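Local coordinates for protein geranyltranstransferase (IspA) (Helicobacter pylori, PDB 3LLW) that probably acts as a magnesium-dependent prenyltransferase of isoprenoid biosynthesis, in the manner of the farnesyl and geranylgeranyl diphosphate synthases, at residues E14-H25 and Q73-E84. Sequence-based numbering, arbitrary orientation.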
loop_
_atom_site.group_PDB
_atom_site.type_symbol
_atom_site.label_atom_id
_atom_site.label_comp_id
_atom_site.label_asym_id
_atom_site.label_seq_id
_atom_site.Cartn_x
_atom_site.Cartn_y
_atom_site.Cartn_z
ATOM N N GLU A 14 16.151 -21.317 9.865
ATOM C CA GLU A 14 14.936 -20.676 9.352
ATOM C C GLU A 14 15.209 -19.429 8.507
ATOM O O GLU A 14 14.499 -19.168 7.544
ATOM C CB GLU A 14 13.950 -20.364 10.475
ATOM C CG GLU A 14 13.282 -21.617 11.032
ATOM C CD GLU A 14 12.706 -22.513 9.933
ATOM O OE1 GLU A 14 11.931 -22.001 9.090
ATOM O OE2 GLU A 14 13.022 -23.725 9.916
ATOM N N CYS A 15 16.251 -18.688 8.861
ATOM C CA CYS A 15 16.702 -17.551 8.074
ATOM C C CYS A 15 17.197 -17.962 6.697
ATOM O O CYS A 15 16.970 -17.250 5.726
ATOM C CB CYS A 15 17.786 -16.780 8.829
ATOM S SG CYS A 15 17.144 -16.008 10.329
ATOM N N GLU A 16 17.877 -19.109 6.623
ATOM C CA GLU A 16 18.353 -19.657 5.351
ATOM C C GLU A 16 17.186 -20.188 4.532
ATOM O O GLU A 16 17.169 -20.051 3.313
ATOM C CB GLU A 16 19.393 -20.766 5.578
ATOM C CG GLU A 16 20.698 -20.283 6.202
ATOM C CD GLU A 16 21.387 -19.202 5.372
ATOM O OE1 GLU A 16 21.819 -19.495 4.231
ATOM O OE2 GLU A 16 21.500 -18.057 5.863
ATOM N N ARG A 17 16.212 -20.778 5.222
ATOM C CA ARG A 17 15.008 -21.289 4.588
ATOM C C ARG A 17 14.063 -20.164 4.151
ATOM O O ARG A 17 13.307 -20.334 3.187
ATOM C CB ARG A 17 14.266 -22.246 5.525
ATOM C CG ARG A 17 14.864 -23.635 5.648
ATOM C CD ARG A 17 14.101 -24.424 6.711
ATOM N NE ARG A 17 14.471 -25.837 6.727
ATOM C CZ ARG A 17 13.876 -26.780 7.457
ATOM N NH1 ARG A 17 12.851 -26.483 8.260
ATOM N NH2 ARG A 17 14.312 -28.033 7.384
ATOM N N PHE A 18 14.080 -19.031 4.857
ATOM C CA PHE A 18 13.296 -17.893 4.400
ATOM C C PHE A 18 13.884 -17.364 3.096
ATOM O O PHE A 18 13.139 -17.006 2.180
ATOM C CB PHE A 18 13.204 -16.751 5.420
ATOM C CG PHE A 18 12.750 -15.441 4.802
ATOM C CD1 PHE A 18 11.409 -15.245 4.470
ATOM C CD2 PHE A 18 13.677 -14.437 4.490
ATOM C CE1 PHE A 18 10.988 -14.065 3.875
ATOM C CE2 PHE A 18 13.270 -13.239 3.878
ATOM C CZ PHE A 18 11.927 -13.048 3.577
ATOM N N GLU A 19 15.211 -17.314 3.024
ATOM C CA GLU A 19 15.896 -16.776 1.847
ATOM C C GLU A 19 15.579 -17.594 0.590
ATOM O O GLU A 19 15.461 -17.047 -0.507
ATOM C CB GLU A 19 17.406 -16.662 2.107
ATOM C CG GLU A 19 18.280 -16.268 0.885
ATOM C CD GLU A 19 17.915 -14.915 0.251
ATOM O OE1 GLU A 19 18.103 -13.862 0.898
ATOM O OE2 GLU A 19 17.463 -14.904 -0.914
ATOM N N SER A 20 15.395 -18.899 0.762
ATOM C CA SER A 20 15.101 -19.775 -0.363
ATOM C C SER A 20 13.668 -19.559 -0.859
ATOM O O SER A 20 13.427 -19.479 -2.065
ATOM C CB SER A 20 15.337 -21.232 0.026
ATOM O OG SER A 20 15.513 -22.022 -1.127
ATOM N N PHE A 21 12.736 -19.456 0.088
ATOM C CA PHE A 21 11.337 -19.107 -0.171
ATOM C C PHE A 21 11.187 -17.818 -1.003
ATOM O O PHE A 21 10.380 -17.761 -1.927
ATOM C CB PHE A 21 10.612 -18.981 1.173
ATOM C CG PHE A 21 9.197 -18.482 1.087
ATOM C CD1 PHE A 21 8.133 -19.385 1.036
ATOM C CD2 PHE A 21 8.911 -17.114 1.143
ATOM C CE1 PHE A 21 6.805 -18.934 0.992
ATOM C CE2 PHE A 21 7.592 -16.654 1.096
ATOM C CZ PHE A 21 6.536 -17.563 1.022
ATOM N N LEU A 22 11.996 -16.837 -0.718
ATOM C CA LEU A 22 11.934 -15.592 -1.407
ATOM C C LEU A 22 12.462 -15.732 -2.828
ATOM O O LEU A 22 11.936 -15.171 -3.744
ATOM C CB LEU A 22 12.699 -14.561 -0.605
ATOM C CG LEU A 22 12.978 -13.185 -1.147
ATOM C CD1 LEU A 22 13.347 -12.250 -0.071
ATOM C CD2 LEU A 22 14.011 -13.199 -2.202
ATOM N N LYS A 23 13.507 -16.513 -2.987
ATOM C CA LYS A 23 14.081 -16.893 -4.290
ATOM C C LYS A 23 13.061 -17.624 -5.174
ATOM O O LYS A 23 12.981 -17.372 -6.367
ATOM C CB LYS A 23 15.333 -17.755 -4.071
ATOM C CG LYS A 23 16.116 -18.124 -5.328
ATOM C CD LYS A 23 16.924 -19.418 -5.143
ATOM C CE LYS A 23 18.352 -19.160 -4.651
ATOM N NZ LYS A 23 18.443 -18.840 -3.191
ATOM N N ASN A 24 12.260 -18.502 -4.572
ATOM C CA ASN A 24 11.280 -19.310 -5.303
ATOM C C ASN A 24 9.887 -18.714 -5.354
ATOM O O ASN A 24 8.945 -19.367 -5.813
ATOM C CB ASN A 24 11.192 -20.718 -4.703
ATOM C CG ASN A 24 12.417 -21.546 -4.992
ATOM O OD1 ASN A 24 12.954 -21.524 -6.104
ATOM N ND2 ASN A 24 12.871 -22.287 -3.989
ATOM N N HIS A 25 9.752 -17.485 -4.864
ATOM C CA HIS A 25 8.479 -16.787 -4.908
ATOM C C HIS A 25 8.279 -16.236 -6.311
ATOM O O HIS A 25 9.058 -15.408 -6.780
ATOM C CB HIS A 25 8.419 -15.669 -3.863
ATOM C CG HIS A 25 7.038 -15.147 -3.635
ATOM N ND1 HIS A 25 6.112 -15.813 -2.862
ATOM C CD2 HIS A 25 6.412 -14.046 -4.108
ATOM C CE1 HIS A 25 4.978 -15.136 -2.854
ATOM N NE2 HIS A 25 5.135 -14.060 -3.605
ATOM N N GLN A 73 4.873 -22.375 8.920
ATOM C CA GLN A 73 6.137 -21.820 8.439
ATOM C C GLN A 73 5.998 -20.958 7.185
ATOM O O GLN A 73 6.562 -19.862 7.116
ATOM C CB GLN A 73 7.137 -22.945 8.166
ATOM C CG GLN A 73 8.538 -22.449 7.900
ATOM C CD GLN A 73 9.347 -23.380 7.028
ATOM O OE1 GLN A 73 8.900 -23.801 5.958
ATOM N NE2 GLN A 73 10.557 -23.697 7.474
ATOM N N THR A 74 5.250 -21.439 6.200
ATOM C CA THR A 74 5.142 -20.711 4.932
ATOM C C THR A 74 4.321 -19.431 5.096
ATOM O O THR A 74 4.558 -18.444 4.403
ATOM C CB THR A 74 4.588 -21.582 3.787
ATOM O OG1 THR A 74 3.313 -22.113 4.163
ATOM C CG2 THR A 74 5.546 -22.725 3.465
ATOM N N GLU A 75 3.382 -19.460 6.037
ATOM C CA GLU A 75 2.601 -18.297 6.396
ATOM C C GLU A 75 3.455 -17.225 7.073
ATOM O O GLU A 75 3.280 -16.035 6.802
ATOM C CB GLU A 75 1.432 -18.697 7.302
ATOM C CG GLU A 75 0.567 -19.828 6.752
ATOM C CD GLU A 75 0.185 -19.631 5.288
ATOM O OE1 GLU A 75 0.442 -20.550 4.476
ATOM O OE2 GLU A 75 -0.357 -18.558 4.945
ATOM N N TYR A 76 4.368 -17.656 7.949
ATOM C CA TYR A 76 5.323 -16.765 8.606
ATOM C C TYR A 76 6.308 -16.154 7.586
ATOM O O TYR A 76 6.716 -14.996 7.705
ATOM C CB TYR A 76 6.080 -17.521 9.689
ATOM C CG TYR A 76 5.219 -18.015 10.844
ATOM C CD1 TYR A 76 4.218 -17.213 11.385
ATOM C CD2 TYR A 76 5.433 -19.273 11.412
ATOM C CE1 TYR A 76 3.438 -17.651 12.455
ATOM C CE2 TYR A 76 4.654 -19.729 12.478
ATOM C CZ TYR A 76 3.659 -18.905 12.993
ATOM O OH TYR A 76 2.881 -19.324 14.041
ATOM N N PHE A 77 6.666 -16.941 6.580
ATOM C CA PHE A 77 7.556 -16.474 5.534
ATOM C C PHE A 77 6.853 -15.409 4.679
ATOM O O PHE A 77 7.457 -14.409 4.352
ATOM C CB PHE A 77 8.042 -17.642 4.679
ATOM C CG PHE A 77 9.128 -18.472 5.318
ATOM C CD1 PHE A 77 9.722 -18.093 6.519
ATOM C CD2 PHE A 77 9.596 -19.617 4.675
ATOM C CE1 PHE A 77 10.728 -18.857 7.091
ATOM C CE2 PHE A 77 10.617 -20.384 5.233
ATOM C CZ PHE A 77 11.185 -20.002 6.442
ATOM N N LYS A 78 5.574 -15.619 4.369
ATOM C CA LYS A 78 4.745 -14.625 3.682
ATOM C C LYS A 78 4.775 -13.269 4.393
ATOM O O LYS A 78 5.085 -12.251 3.770
ATOM C CB LYS A 78 3.303 -15.114 3.584
ATOM C CG LYS A 78 3.036 -16.074 2.447
ATOM C CD LYS A 78 1.634 -16.624 2.599
ATOM C CE LYS A 78 1.341 -17.757 1.625
ATOM N NZ LYS A 78 -0.006 -18.356 1.910
ATOM N N ILE A 79 4.483 -13.280 5.698
ATOM C CA ILE A 79 4.586 -12.101 6.549
ATOM C C ILE A 79 5.966 -11.447 6.548
ATOM O O ILE A 79 6.087 -10.222 6.406
ATOM C CB ILE A 79 4.198 -12.439 7.988
ATOM C CG1 ILE A 79 2.739 -12.939 8.019
ATOM C CG2 ILE A 79 4.443 -11.234 8.881
ATOM C CD1 ILE A 79 2.302 -13.577 9.325
ATOM N N ALA A 80 7.003 -12.264 6.700
ATOM C CA ALA A 80 8.378 -11.791 6.639
ATOM C C ALA A 80 8.675 -11.156 5.273
ATOM O O ALA A 80 9.358 -10.132 5.198
ATOM C CB ALA A 80 9.340 -12.945 6.911
ATOM N N LEU A 81 8.137 -11.766 4.217
ATOM C CA LEU A 81 8.287 -11.296 2.836
ATOM C C LEU A 81 7.542 -9.969 2.618
ATOM O O LEU A 81 8.004 -9.116 1.844
ATOM C CB LEU A 81 7.807 -12.361 1.837
ATOM C CG LEU A 81 8.065 -12.106 0.338
ATOM C CD1 LEU A 81 9.485 -11.663 0.081
ATOM C CD2 LEU A 81 7.706 -13.302 -0.522
ATOM N N SER A 82 6.429 -9.763 3.325
ATOM C CA SER A 82 5.689 -8.502 3.182
ATOM C C SER A 82 6.505 -7.329 3.692
ATOM O O SER A 82 6.475 -6.252 3.103
ATOM C CB SER A 82 4.363 -8.550 3.920
ATOM O OG SER A 82 4.581 -8.411 5.298
ATOM N N ILE A 83 7.239 -7.551 4.782
ATOM C CA ILE A 83 8.151 -6.548 5.327
ATOM C C ILE A 83 9.297 -6.255 4.338
ATOM O O ILE A 83 9.677 -5.100 4.145
ATOM C CB ILE A 83 8.741 -6.998 6.668
ATOM C CG1 ILE A 83 7.620 -7.389 7.653
ATOM C CG2 ILE A 83 9.569 -5.873 7.273
ATOM C CD1 ILE A 83 8.106 -8.010 8.964
ATOM N N GLU A 84 9.816 -7.305 3.703
ATOM C CA GLU A 84 10.932 -7.150 2.784
ATOM C C GLU A 84 10.485 -6.372 1.538
ATOM O O GLU A 84 11.190 -5.481 1.101
ATOM C CB GLU A 84 11.570 -8.519 2.474
ATOM C CG GLU A 84 12.894 -8.511 1.664
ATOM C CD GLU A 84 14.075 -7.772 2.318
ATOM O OE1 GLU A 84 14.069 -7.524 3.551
ATOM O OE2 GLU A 84 15.034 -7.440 1.570
#
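An aromatic cluster of F18, F21 and F77 forms the heart of a helix-helix crossing in which the N-terminal helix 6-23 packs across the start of helix 73-94, the axes of the two short segments approaching to 10.2 Å and inclined at 73°. F77 is wedged against the backbone of the other helix: with CG beside its own backbone N (chi1 -77°), its ring presents one face to F18, whose CA stands 3.7 Å from the F77 ring centroid in a CH-pi contact. The F18 ring points its edge at the face of F77 in a T-shaped pair, centroids 5.7 Å apart, while its CE1 reaches A80 CB at 3.6 Å. F21 enters as a knob among T74, F77, K78 and L81; F77 CB sits almost exactly over the centre of one F21 ring face, 3.6 Å from the centroid.

The fold is the all-helical prenyl synthase bundle, and this crossing lies away from the magnesium-binding aspartates, D94 and D100. At the C-terminal end of helix 6-23 the two methyls of L81 divide their work. CD1 meets L22 CD1, whereas CD2 touches F21 CE2 and also sits over one face of the H25 imidazole in a CH-pi contact, 3.7 Å from the ring centroid; H25 NE2 is in turn hydrogen-bonded to the hydroxyl of Y130 on helix 117-137.

The one hydrogen bond between the two segments lies at the other end. Q73 NE2 donates to the syn lone pair of E14 OE1 at 2.7 Å, a bent bond (143°) with the acceptor tilted out of the amide plane. Y69 OH also binds E14 OE1, and R17 NH1 forms a salt bridge with E14 OE2 whose hydrogen bond is weak. The aliphatic part of Q73 meanwhile lies over the F77 face opposite F18, sandwiching the ring between CG and F18 CA.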